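Local coordinates for protein putative NAD(P)H:FMN oxidoreductase (Porphyromonas gingivalis W83, PDB 3GE5) that binds flavin mononucleotide and probably works as a nitroreductase-family oxidoreductase that uses the flavin to reduce its substrates, at residues Pro64-Tyr69 against Arg110-Gly115; Trp72-Val77 against Ile102-Asp107; Cys146-Ala151 against Met163-Ile168. One frame throughout, in Å; residues are numbered along the deposited sequence.

Interaction 1 (Pro64-Tyr69 against Arg110-Gly115); sequences PSAHNY and RAWKRG. With FMN (flavin mononucleotide), chain J; SO4 (sulfate ion), chain E; EDO (1,2-ethanediol), chain H.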
loop_
_atom_site.group_PDB
_atom_site.type_symbol
_atom_site.label_atom_id
_atom_site.label_comp_id
_atom_site.label_asym_id
_atom_site.label_seq_id
_atom_site.Cartn_x
_atom_site.Cartn_y
_atom_site.Cartn_z
ATOM N N PRO A 64 8.184 3.344 -2.191
ATOM C CA PRO A 64 8.747 3.957 -1.003
ATOM C C PRO A 64 8.581 3.073 0.265
ATOM O O PRO A 64 7.773 2.131 0.311
ATOM C CB PRO A 64 7.908 5.248 -0.843
ATOM C CG PRO A 64 6.611 4.891 -1.408
ATOM C CD PRO A 64 6.872 3.906 -2.532
ATOM N N SER A 65 9.401 3.391 1.263
ATOM C CA SER A 65 9.431 2.689 2.556
ATOM C C SER A 65 9.972 3.659 3.625
ATOM O O SER A 65 10.673 4.659 3.302
ATOM C CB SER A 65 10.318 1.446 2.429
ATOM O OG SER A 65 11.652 1.725 2.056
ATOM N N ALA A 66 9.722 3.344 4.893
ATOM C CA ALA A 66 10.303 4.137 5.976
ATOM C C ALA A 66 11.839 4.173 5.888
ATOM O O ALA A 66 12.498 3.122 5.774
ATOM C CB ALA A 66 9.858 3.592 7.332
ATOM N N HIS A 67 12.376 5.398 5.856
ATOM C CA HIS A 67 13.807 5.669 5.744
ATOM C C HIS A 67 14.395 5.094 4.436
ATOM O O HIS A 67 15.607 4.938 4.316
ATOM C CB HIS A 67 14.592 5.147 6.940
ATOM C CG HIS A 67 14.637 6.075 8.114
ATOM N ND1 HIS A 67 15.560 7.083 8.225
ATOM C CD2 HIS A 67 13.868 6.142 9.222
ATOM C CE1 HIS A 67 15.365 7.725 9.366
ATOM N NE2 HIS A 67 14.336 7.182 9.986
ATOM N N ASN A 68 13.549 4.759 3.474
ATOM C CA ASN A 68 14.025 4.075 2.259
ATOM C C ASN A 68 14.849 2.820 2.565
ATOM O O ASN A 68 15.717 2.428 1.790
ATOM C CB ASN A 68 14.828 5.043 1.380
ATOM C CG ASN A 68 15.075 4.505 -0.044
ATOM O OD1 ASN A 68 14.197 3.893 -0.656
ATOM N ND2 ASN A 68 16.303 4.752 -0.572
ATOM N N TYR A 69 14.511 2.124 3.651
ATOM C CA TYR A 69 15.246 0.894 4.001
ATOM C C TYR A 69 14.865 -0.309 3.115
ATOM O O TYR A 69 15.605 -1.289 3.066
ATOM C CB TYR A 69 15.068 0.507 5.476
ATOM C CG TYR A 69 15.702 1.443 6.498
ATOM C CD1 TYR A 69 16.843 2.240 6.185
ATOM C CD2 TYR A 69 15.220 1.513 7.805
ATOM C CE1 TYR A 69 17.443 3.059 7.144
ATOM C CE2 TYR A 69 15.825 2.366 8.767
ATOM C CZ TYR A 69 16.911 3.132 8.436
ATOM O OH TYR A 69 17.545 3.979 9.342
ATOM N N ARG A 110 15.895 -5.242 9.000
ATOM C CA ARG A 110 16.131 -4.083 8.137
ATOM C C ARG A 110 15.068 -3.008 8.217
ATOM O O ARG A 110 15.318 -1.900 7.765
ATOM C CB ARG A 110 16.338 -4.530 6.675
ATOM C CG ARG A 110 17.530 -5.445 6.551
ATOM C CD ARG A 110 18.056 -5.594 5.152
ATOM N NE ARG A 110 17.062 -6.236 4.296
ATOM C CZ ARG A 110 16.295 -5.597 3.424
ATOM N NH1 ARG A 110 16.411 -4.272 3.271
ATOM N NH2 ARG A 110 15.409 -6.281 2.700
ATOM N N ALA A 111 13.892 -3.340 8.761
ATOM C CA ALA A 111 12.767 -2.424 8.830
ATOM C C ALA A 111 12.908 -1.417 9.985
ATOM O O ALA A 111 13.384 -1.769 11.071
ATOM C CB ALA A 111 11.439 -3.228 8.987
ATOM N N TRP A 112 12.529 -0.157 9.702
ATOM C CA TRP A 112 12.484 0.892 10.693
ATOM C C TRP A 112 11.694 0.493 11.932
ATOM O O TRP A 112 10.606 -0.118 11.799
ATOM C CB TRP A 112 11.900 2.154 10.044
ATOM C CG TRP A 112 11.820 3.323 10.972
ATOM C CD1 TRP A 112 12.860 3.998 11.541
ATOM C CD2 TRP A 112 10.616 3.978 11.432
ATOM N NE1 TRP A 112 12.386 4.987 12.352
ATOM C CE2 TRP A 112 11.017 5.014 12.297
ATOM C CE3 TRP A 112 9.243 3.759 11.223
ATOM C CZ2 TRP A 112 10.098 5.847 12.936
ATOM C CZ3 TRP A 112 8.340 4.599 11.853
ATOM C CH2 TRP A 112 8.770 5.626 12.696
ATOM N N LYS A 113 12.204 0.857 13.115
ATOM C CA LYS A 113 11.540 0.513 14.403
ATOM C C LYS A 113 10.627 1.633 14.843
ATOM O O LYS A 113 10.973 2.822 14.721
ATOM C CB LYS A 113 12.548 0.292 15.527
ATOM C CG LYS A 113 13.723 -0.650 15.198
ATOM C CD LYS A 113 13.264 -1.977 14.680
ATOM C CE LYS A 113 14.435 -2.907 14.622
ATOM N NZ LYS A 113 14.205 -4.082 13.705
ATOM N N ARG A 114 9.464 1.252 15.368
ATOM C CA ARG A 114 8.590 2.162 16.070
ATOM C C ARG A 114 7.947 1.434 17.237
ATOM O O ARG A 114 7.397 0.337 17.085
ATOM C CB ARG A 114 7.501 2.741 15.144
ATOM C CG ARG A 114 6.588 3.751 15.844
ATOM C CD ARG A 114 5.731 4.495 14.867
ATOM N NE ARG A 114 4.745 3.603 14.259
ATOM C CZ ARG A 114 3.748 4.007 13.459
ATOM N NH1 ARG A 114 3.578 5.286 13.178
ATOM N NH2 ARG A 114 2.907 3.109 12.974
ATOM N N GLY A 115 7.996 2.074 18.401
ATOM C CA GLY A 115 7.460 1.474 19.604
ATOM C C GLY A 115 8.243 0.191 19.868
ATOM O O GLY A 115 9.479 0.152 19.718
HETATM N N1 FMN J . 9.561 10.888 5.690
HETATM C C2 FMN J . 9.655 11.767 6.740
HETATM O O2 FMN J . 10.273 12.813 6.567
HETATM N N3 FMN J . 9.072 11.504 7.968
HETATM C C4 FMN J . 8.445 10.290 8.246
HETATM O O4 FMN J . 7.962 10.053 9.344
HETATM C C4A FMN J . 8.373 9.364 7.196
HETATM N N5 FMN J . 7.810 8.126 7.388
HETATM C C5A FMN J . 7.660 7.234 6.375
HETATM C C6 FMN J . 6.953 6.034 6.615
HETATM C C7 FMN J . 6.638 5.190 5.540
HETATM C C7M FMN J . 5.902 3.882 5.820
HETATM C C8 FMN J . 7.017 5.547 4.261
HETATM C C8M FMN J . 6.657 4.708 3.092
HETATM C C9 FMN J . 7.700 6.731 4.022
HETATM C C9A FMN J . 8.022 7.612 5.097
HETATM N N10 FMN J . 8.732 8.802 4.890
HETATM C C10 FMN J . 8.908 9.683 5.935
HETATM C "C1'" FMN J . 9.192 9.210 3.508
HETATM C "C2'" FMN J . 10.405 8.353 3.066
HETATM O "O2'" FMN J . 11.622 8.860 3.629
HETATM C "C3'" FMN J . 10.514 8.259 1.547
HETATM O "O3'" FMN J . 9.315 7.697 0.999
HETATM C "C4'" FMN J . 11.754 7.434 1.135
HETATM O "O4'" FMN J . 12.978 8.089 1.532
HETATM C "C5'" FMN J . 11.714 7.224 -0.370
HETATM O "O5'" FMN J . 11.778 8.494 -1.023
HETATM P P FMN J . 10.722 8.977 -2.095
HETATM O O1P FMN J . 10.883 8.078 -3.294
HETATM O O2P FMN J . 11.004 10.425 -2.418
HETATM O O3P FMN J . 9.335 8.925 -1.473
HETATM S S SO4 E . 19.381 6.478 7.717
HETATM O O1 SO4 E . 17.986 6.868 7.500
HETATM O O2 SO4 E . 19.956 6.187 6.397
HETATM O O3 SO4 E . 19.413 5.284 8.488
HETATM O O4 SO4 E . 20.092 7.572 8.390
HETATM C C1 EDO H . 4.882 -0.373 14.713
HETATM O O1 EDO H . 4.610 0.863 15.443
HETATM C C2 EDO H . 4.379 -0.309 13.292
HETATM O O2 EDO H . 3.026 0.166 13.206
HETATM O O HOH W 1 11.860 0.593 6.830
HETATM O O HOH W 2 17.831 -1.982 4.285
#
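The turn carrying A66 and Y69 and the loop carrying A111 and W112 run close without pairing, A66 CA and W112 CA lying 6.1 Å apart, and a water bridges them by donating to A66 O and accepting from W112 N. W112 has CG anti to its backbone N (chi1 -179°), which brings the indole beside the turn: CD1 of its five-membered ring lies 3.3 Å from H67 CD2, and CE3 lies 3.9 Å from A66 CB. The H67 and W112 rings are inclined, their planes at 43°. Nearer the backbone, W112 CB meets A66 CB at 3.7 Å. Y69 brings its CD2 corner to W112 N at 3.7 Å, edge-on, and H67 CB covers one face of the phenol. H67 ND1 bonds to a sulfate, probably from the crystallisation liquor. A second water donates to Y69 O and accepts from R110 NH1, whose guanidinium is also tied to Q70 and D107. Across the dimer interface W112 packs on C146 of the second subunit, and R114 NH1 donates to C146 O and V166 O of that subunit. A66 N, 3.5 Å from FMN C8, marks where this turn borders the dimethylbenzene end of a flavin held largely by the second subunit, the composite dimer-interface site of nitroreductases.

Interaction 2 (Trp72-Val77 against Ile102-Asp107); sequences WHFLVV and IITLGD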
loop_
_atom_site.group_PDB
_atom_site.type_symbol
_atom_site.label_atom_id
_atom_site.label_comp_id
_atom_site.label_asym_id
_atom_site.label_seq_id
_atom_site.Cartn_x
_atom_site.Cartn_y
_atom_site.Cartn_z
ATOM N N TRP A 72 12.161 -5.507 2.259
ATOM C CA TRP A 72 11.412 -6.528 1.563
ATOM C C TRP A 72 12.331 -7.377 0.711
ATOM O O TRP A 72 13.476 -6.983 0.426
ATOM C CB TRP A 72 10.324 -5.893 0.673
ATOM C CG TRP A 72 10.765 -4.737 -0.183
ATOM C CD1 TRP A 72 11.709 -4.741 -1.163
ATOM C CD2 TRP A 72 10.239 -3.403 -0.133
ATOM N NE1 TRP A 72 11.835 -3.467 -1.704
ATOM C CE2 TRP A 72 10.919 -2.643 -1.115
ATOM C CE3 TRP A 72 9.241 -2.781 0.642
ATOM C CZ2 TRP A 72 10.644 -1.277 -1.337
ATOM C CZ3 TRP A 72 8.966 -1.428 0.415
ATOM C CH2 TRP A 72 9.665 -0.700 -0.555
ATOM N N HIS A 73 11.831 -8.534 0.331
ATOM C CA HIS A 73 12.451 -9.414 -0.629
ATOM C C HIS A 73 11.336 -10.132 -1.341
ATOM O O HIS A 73 10.370 -10.562 -0.694
ATOM C CB HIS A 73 13.432 -10.424 -0.013
ATOM C CG HIS A 73 14.340 -11.060 -1.022
ATOM N ND1 HIS A 73 15.496 -10.450 -1.473
ATOM C CD2 HIS A 73 14.258 -12.245 -1.678
ATOM C CE1 HIS A 73 16.092 -11.252 -2.351
ATOM N NE2 HIS A 73 15.355 -12.339 -2.503
ATOM N N PHE A 74 11.438 -10.217 -2.669
ATOM C CA PHE A 74 10.366 -10.824 -3.472
ATOM C C PHE A 74 10.790 -12.202 -3.952
ATOM O O PHE A 74 11.745 -12.350 -4.740
ATOM C CB PHE A 74 9.999 -9.918 -4.659
ATOM C CG PHE A 74 9.785 -8.483 -4.262
ATOM C CD1 PHE A 74 8.825 -8.132 -3.329
ATOM C CD2 PHE A 74 10.583 -7.491 -4.820
ATOM C CE1 PHE A 74 8.642 -6.793 -2.995
ATOM C CE2 PHE A 74 10.418 -6.149 -4.475
ATOM C CZ PHE A 74 9.452 -5.803 -3.537
ATOM N N LEU A 75 10.078 -13.219 -3.468
ATOM C CA LEU A 75 10.344 -14.614 -3.839
ATOM C C LEU A 75 9.279 -15.067 -4.847
ATOM O O LEU A 75 8.103 -15.227 -4.498
ATOM C CB LEU A 75 10.349 -15.505 -2.596
ATOM C CG LEU A 75 10.486 -17.031 -2.818
ATOM C CD1 LEU A 75 11.688 -17.428 -3.652
ATOM C CD2 LEU A 75 10.524 -17.689 -1.447
ATOM N N VAL A 76 9.704 -15.179 -6.110
ATOM C CA VAL A 76 8.802 -15.505 -7.219
ATOM C C VAL A 76 8.685 -17.017 -7.318
ATOM O O VAL A 76 9.725 -17.722 -7.308
ATOM C CB VAL A 76 9.318 -14.915 -8.556
ATOM C CG1 VAL A 76 8.421 -15.362 -9.665
ATOM C CG2 VAL A 76 9.425 -13.367 -8.476
ATOM N N VAL A 77 7.444 -17.521 -7.376
ATOM C CA VAL A 77 7.208 -18.964 -7.532
ATOM C C VAL A 77 6.310 -19.135 -8.758
ATOM O O VAL A 77 5.157 -18.748 -8.767
ATOM C CB VAL A 77 6.597 -19.586 -6.257
ATOM C CG1 VAL A 77 6.215 -21.042 -6.523
ATOM C CG2 VAL A 77 7.612 -19.457 -5.084
ATOM N N ILE A 102 3.963 -14.165 -6.151
ATOM C CA ILE A 102 5.063 -13.358 -5.634
ATOM C C ILE A 102 4.917 -13.284 -4.102
ATOM O O ILE A 102 3.972 -12.628 -3.585
ATOM C CB ILE A 102 5.126 -11.930 -6.234
ATOM C CG1 ILE A 102 5.193 -11.978 -7.769
ATOM C CG2 ILE A 102 6.326 -11.168 -5.642
ATOM C CD1 ILE A 102 4.988 -10.552 -8.465
ATOM N N ILE A 103 5.810 -14.006 -3.423
ATOM C CA ILE A 103 5.795 -14.058 -1.939
ATOM C C ILE A 103 6.608 -12.881 -1.455
ATOM O O ILE A 103 7.829 -12.828 -1.691
ATOM C CB ILE A 103 6.395 -15.361 -1.380
ATOM C CG1 ILE A 103 5.794 -16.585 -2.087
ATOM C CG2 ILE A 103 6.218 -15.405 0.170
ATOM C CD1 ILE A 103 6.311 -17.938 -1.679
ATOM N N THR A 104 5.965 -11.933 -0.780
ATOM C CA THR A 104 6.669 -10.767 -0.274
ATOM C C THR A 104 7.098 -11.017 1.166
ATOM O O THR A 104 6.268 -11.169 2.064
ATOM C CB THR A 104 5.826 -9.499 -0.389
ATOM O OG1 THR A 104 5.472 -9.336 -1.768
ATOM C CG2 THR A 104 6.570 -8.244 0.104
ATOM N N LEU A 105 8.419 -11.045 1.334
ATOM C CA LEU A 105 9.053 -11.286 2.583
ATOM C C LEU A 105 9.408 -9.955 3.219
ATOM O O LEU A 105 9.906 -9.042 2.530
ATOM C CB LEU A 105 10.356 -12.064 2.379
ATOM C CG LEU A 105 10.279 -13.330 1.522
ATOM C CD1 LEU A 105 11.613 -14.044 1.479
ATOM C CD2 LEU A 105 9.141 -14.263 2.080
ATOM N N GLY A 106 9.166 -9.840 4.520
ATOM C CA GLY A 106 9.547 -8.639 5.257
ATOM C C GLY A 106 10.709 -8.971 6.174
ATOM O O GLY A 106 10.693 -10.010 6.860
ATOM N N ASP A 107 11.728 -8.118 6.168
ATOM C CA ASP A 107 12.959 -8.366 6.924
ATOM C C ASP A 107 12.944 -7.529 8.219
ATOM O O ASP A 107 13.182 -6.318 8.177
ATOM C CB ASP A 107 14.167 -8.067 6.053
ATOM C CG ASP A 107 15.464 -8.508 6.673
ATOM O OD1 ASP A 107 15.579 -8.527 7.923
ATOM O OD2 ASP A 107 16.376 -8.805 5.898
#
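H73 and L105 form a hydrogen-bonded antiparallel pair, as do L75 and I103, and these two pairs supply all four backbone bonds between segments 72-77 and 102-107; V77 with Y101 continues the ladder. The bonds are not equally straight: L75 N to I103 O spans 2.9 Å at 174°, whereas H73 N to L105 O, at 3.0 Å, bends to 144°. The reverse bonds, from L105 N to H73 O and from I103 N to L75 O, complete the two rings. L105 O takes a further contact from W72 CA at 3.1 Å, a CA-H...O approach beside the conventional bond.

The strands are neighbours in the central antiparallel sheet of the nitroreductase fold, with 72-77 outermost within its own chain. That edge does not end the sheet in the dimer, because F74, L75 and V76 pair in parallel with a strand of the second subunit.

Side-chain packing divides between the two faces. On the face of F74, T104 and I102, the phenyl and the threonine lie side by side and point the same way; T104 CG2 meets F74 CE1 at 4.0 Å, the F74 ring turns its edge to the hydroxyl OG1 of T104, and F74 CB rests on I102 CG2. With CG beside its backbone N (chi1 -48°), F74 holds its ring alongside T104 and reaches L57 of helix 50-62 and M131 of helix 120-137. On the face of H73, L75, I103 and L105, L75 CB and I103 CB meet at 4.1 Å, and L105 CB lies 3.4 Å from H73 O. I103 CD1 crosses to V77 CG2 at 3.9 Å.

The polar ends of H73 and D107 find partners outside the two segments. H73 NE2 bonds to S194 OG of the second subunit, while D107 forms a salt bridge with R110 just beyond its strand.

Interaction 3 (Cys146-Ala151 against Met163-Ile168); sequences CAFDQA and MTPVSI. With FMN (flavin mononucleotide), chain C.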
loop_
_atom_site.group_PDB
_atom_site.type_symbol
_atom_site.label_atom_id
_atom_site.label_comp_id
_atom_site.label_asym_id
_atom_site.label_seq_id
_atom_site.Cartn_x
_atom_site.Cartn_y
_atom_site.Cartn_z
ATOM N N CYS A 146 -3.272 -13.144 2.212
ATOM C CA CYS A 146 -2.693 -13.230 3.571
ATOM C C CYS A 146 -3.176 -14.451 4.333
ATOM O O CYS A 146 -2.583 -14.802 5.364
ATOM C CB CYS A 146 -3.030 -11.981 4.342
ATOM S SG CYS A 146 -2.102 -10.523 3.768
ATOM N N ALA A 147 -4.204 -15.157 3.815
ATOM C CA ALA A 147 -4.689 -16.371 4.487
ATOM C C ALA A 147 -3.846 -17.577 4.047
ATOM O O ALA A 147 -4.243 -18.327 3.177
ATOM C CB ALA A 147 -6.201 -16.610 4.220
ATOM N N PHE A 148 -2.691 -17.750 4.692
ATOM C CA PHE A 148 -1.804 -18.871 4.442
ATOM C C PHE A 148 -0.972 -19.160 5.673
ATOM O O PHE A 148 -0.854 -18.324 6.539
ATOM C CB PHE A 148 -0.907 -18.667 3.215
ATOM C CG PHE A 148 0.110 -17.557 3.332
ATOM C CD1 PHE A 148 -0.212 -16.254 3.001
ATOM C CD2 PHE A 148 1.442 -17.848 3.694
ATOM C CE1 PHE A 148 0.707 -15.221 3.150
ATOM C CE2 PHE A 148 2.363 -16.839 3.788
ATOM C CZ PHE A 148 1.994 -15.516 3.518
ATOM N N ASP A 149 -0.440 -20.378 5.735
ATOM C CA ASP A 149 0.323 -20.861 6.889
ATOM C C ASP A 149 1.752 -20.297 6.733
ATOM O O ASP A 149 2.570 -20.801 5.965
ATOM C CB ASP A 149 0.306 -22.392 6.916
ATOM C CG ASP A 149 1.030 -22.976 8.109
ATOM O OD1 ASP A 149 1.902 -22.264 8.686
ATOM O OD2 ASP A 149 0.737 -24.165 8.447
ATOM N N GLN A 150 2.021 -19.203 7.414
ATOM C CA GLN A 150 3.312 -18.498 7.231
ATOM C C GLN A 150 4.511 -19.338 7.683
ATOM O O GLN A 150 5.562 -19.381 7.014
ATOM C CB GLN A 150 3.280 -17.190 8.009
ATOM C CG GLN A 150 2.321 -16.145 7.461
ATOM C CD GLN A 150 2.151 -15.023 8.442
ATOM O OE1 GLN A 150 1.478 -15.204 9.474
ATOM N NE2 GLN A 150 2.783 -13.865 8.160
ATOM N N ALA A 151 4.363 -19.996 8.829
ATOM C CA ALA A 151 5.450 -20.825 9.338
ATOM C C ALA A 151 5.758 -21.992 8.398
ATOM O O ALA A 151 6.911 -22.350 8.230
ATOM C CB ALA A 151 5.175 -21.280 10.800
HETATM N N MSE A 163 13.079 -13.050 8.775
HETATM C CA MSE A 163 12.225 -12.634 7.679
HETATM C C MSE A 163 10.870 -13.365 7.789
HETATM O O MSE A 163 10.807 -14.512 8.190
HETATM C CB MSE A 163 12.927 -12.907 6.352
HETATM C CG MSE A 163 14.189 -12.078 6.153
HETATM SE SE MSE A 163 15.310 -12.814 4.738
HETATM C CE MSE A 163 14.223 -12.371 3.275
ATOM N N THR A 164 9.792 -12.669 7.458
ATOM C CA THR A 164 8.461 -13.221 7.541
ATOM C C THR A 164 7.781 -13.107 6.181
ATOM O O THR A 164 7.798 -12.046 5.574
ATOM C CB THR A 164 7.591 -12.457 8.573
ATOM O OG1 THR A 164 8.199 -12.544 9.879
ATOM C CG2 THR A 164 6.144 -13.069 8.618
ATOM N N PRO A 165 7.198 -14.218 5.674
ATOM C CA PRO A 165 6.347 -14.049 4.473
ATOM C C PRO A 165 5.040 -13.353 4.883
ATOM O O PRO A 165 4.252 -13.937 5.638
ATOM C CB PRO A 165 6.105 -15.485 4.025
ATOM C CG PRO A 165 6.238 -16.320 5.275
ATOM C CD PRO A 165 7.237 -15.622 6.151
ATOM N N VAL A 166 4.847 -12.098 4.486
ATOM C CA VAL A 166 3.708 -11.290 4.984
ATOM C C VAL A 166 2.447 -11.458 4.118
ATOM O O VAL A 166 1.333 -11.639 4.609
ATOM C CB VAL A 166 4.096 -9.791 5.065
ATOM C CG1 VAL A 166 2.936 -8.943 5.594
ATOM C CG2 VAL A 166 5.385 -9.595 5.930
ATOM N N SER A 167 2.667 -11.416 2.809
ATOM C CA SER A 167 1.613 -11.392 1.792
ATOM C C SER A 167 2.113 -12.108 0.548
ATOM O O SER A 167 3.333 -12.133 0.287
ATOM C CB SER A 167 1.270 -9.968 1.422
ATOM O OG SER A 167 0.777 -9.234 2.525
ATOM N N ILE A 168 1.171 -12.653 -0.225
ATOM C CA ILE A 168 1.473 -13.263 -1.533
ATOM C C ILE A 168 0.595 -12.655 -2.610
ATOM O O ILE A 168 -0.628 -12.558 -2.429
ATOM C CB ILE A 168 1.213 -14.779 -1.503
ATOM C CG1 ILE A 168 2.054 -15.485 -0.421
ATOM C CG2 ILE A 168 1.446 -15.411 -2.904
ATOM C CD1 ILE A 168 1.719 -16.956 -0.180
HETATM N N1 FMN C . -8.813 -12.819 -0.959
HETATM C C2 FMN C . -8.709 -14.174 -0.834
HETATM O O2 FMN C . -9.430 -14.919 -1.509
HETATM N N3 FMN C . -7.808 -14.750 0.053
HETATM C C4 FMN C . -6.980 -13.983 0.862
HETATM O O4 FMN C . -6.180 -14.523 1.687
HETATM C C4A FMN C . -7.085 -12.600 0.734
HETATM N N5 FMN C . -6.300 -11.811 1.553
HETATM C C5A FMN C . -6.283 -10.460 1.360
HETATM C C6 FMN C . -5.393 -9.704 2.128
HETATM C C7 FMN C . -5.335 -8.331 1.918
HETATM C C7M FMN C . -4.414 -7.470 2.731
HETATM C C8 FMN C . -6.133 -7.732 0.944
HETATM C C8M FMN C . -6.066 -6.261 0.693
HETATM C C9 FMN C . -7.032 -8.480 0.225
HETATM C C9A FMN C . -7.119 -9.854 0.397
HETATM N N10 FMN C . -8.027 -10.649 -0.343
HETATM C C10 FMN C . -7.985 -12.011 -0.183
HETATM C "C1'" FMN C . -8.827 -10.059 -1.475
HETATM C "C2'" FMN C . -10.016 -9.325 -0.859
HETATM O "O2'" FMN C . -11.046 -10.266 -0.585
HETATM C "C3'" FMN C . -10.530 -8.197 -1.760
HETATM O "O3'" FMN C . -9.457 -7.293 -2.048
HETATM C "C4'" FMN C . -11.744 -7.451 -1.178
HETATM O "O4'" FMN C . -12.887 -8.294 -1.025
HETATM C "C5'" FMN C . -12.167 -6.253 -2.036
HETATM O "O5'" FMN C . -12.529 -6.715 -3.319
HETATM P P FMN C . -11.877 -6.092 -4.604
HETATM O O1P FMN C . -10.395 -6.406 -4.480
HETATM O O2P FMN C . -12.130 -4.597 -4.641
HETATM O O3P FMN C . -12.437 -6.887 -5.765
#
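F148 lays one face of its ring squarely on I168, whose CD1 sits 3.7 Å from the ring centroid and only 5° off the normal, a CH-pi contact almost exactly over the centre. The ring gets there through an uncommon first torsion for an aromatic side chain (chi1 66°), CG lying between the backbone N and the carbonyl carbon. Its rim is lined by the strand: P165 CB approaches CE2 in the ring plane at 4.0 Å, and P165 O lies obliquely 3.5 Å from CZ.

P165 O is also the acceptor of the one hydrogen bond across the contact. Q150, extended beyond CG, delivers NE2 to it at 2.9 Å with an angle of 170° at the hydrogen. The oxygen lies in the plane of the amide, while the donor stands out of the carbonyl plane. CG of Q150 flanks the same oxygen, and NE2 touches T164 CG2.

These contacts fasten the start of helix 150-156, N-capped by D149, against inner strand 163-172 of the nitroreductase sheet. In the same segment, C146 and A147 follow strand 141-145 and bind the flavin: A147 N donates to FMN O4 at 3.0 Å, and C146 N reaches the same oxygen at 3.3 Å and, weakly, N5. A147 is the centre of an inverse gamma turn.

C146 SG lies 3.4 Å from S167 OG, which has a weak bond to W144 NE1. R114 of the second subunit donates from NH1 to both C146 O and V166 O, linking the two segments from across the dimer interface.

How the interactions relate
Interactions 2 and 3 share the central sheet, their centres about 10 Å apart: strand 100-107 lies between 72-77 and 163-172, and it probably hydrogen-bonds to the latter through G106 N to T164 O and T104 N to S167 O. Interaction 1 lies farther out, its centre about 17 Å from that of interaction 2 and 19 Å from that of interaction 3. Along the chain its segments enclose both strands of interaction 2, whereas interaction 3 follows later. Within one subunit, 64-69 with 110-115 and 146-151 with 163-168 do not touch, yet each borders a different flavin, so the dimer brings both kinds of contact to each cofactor.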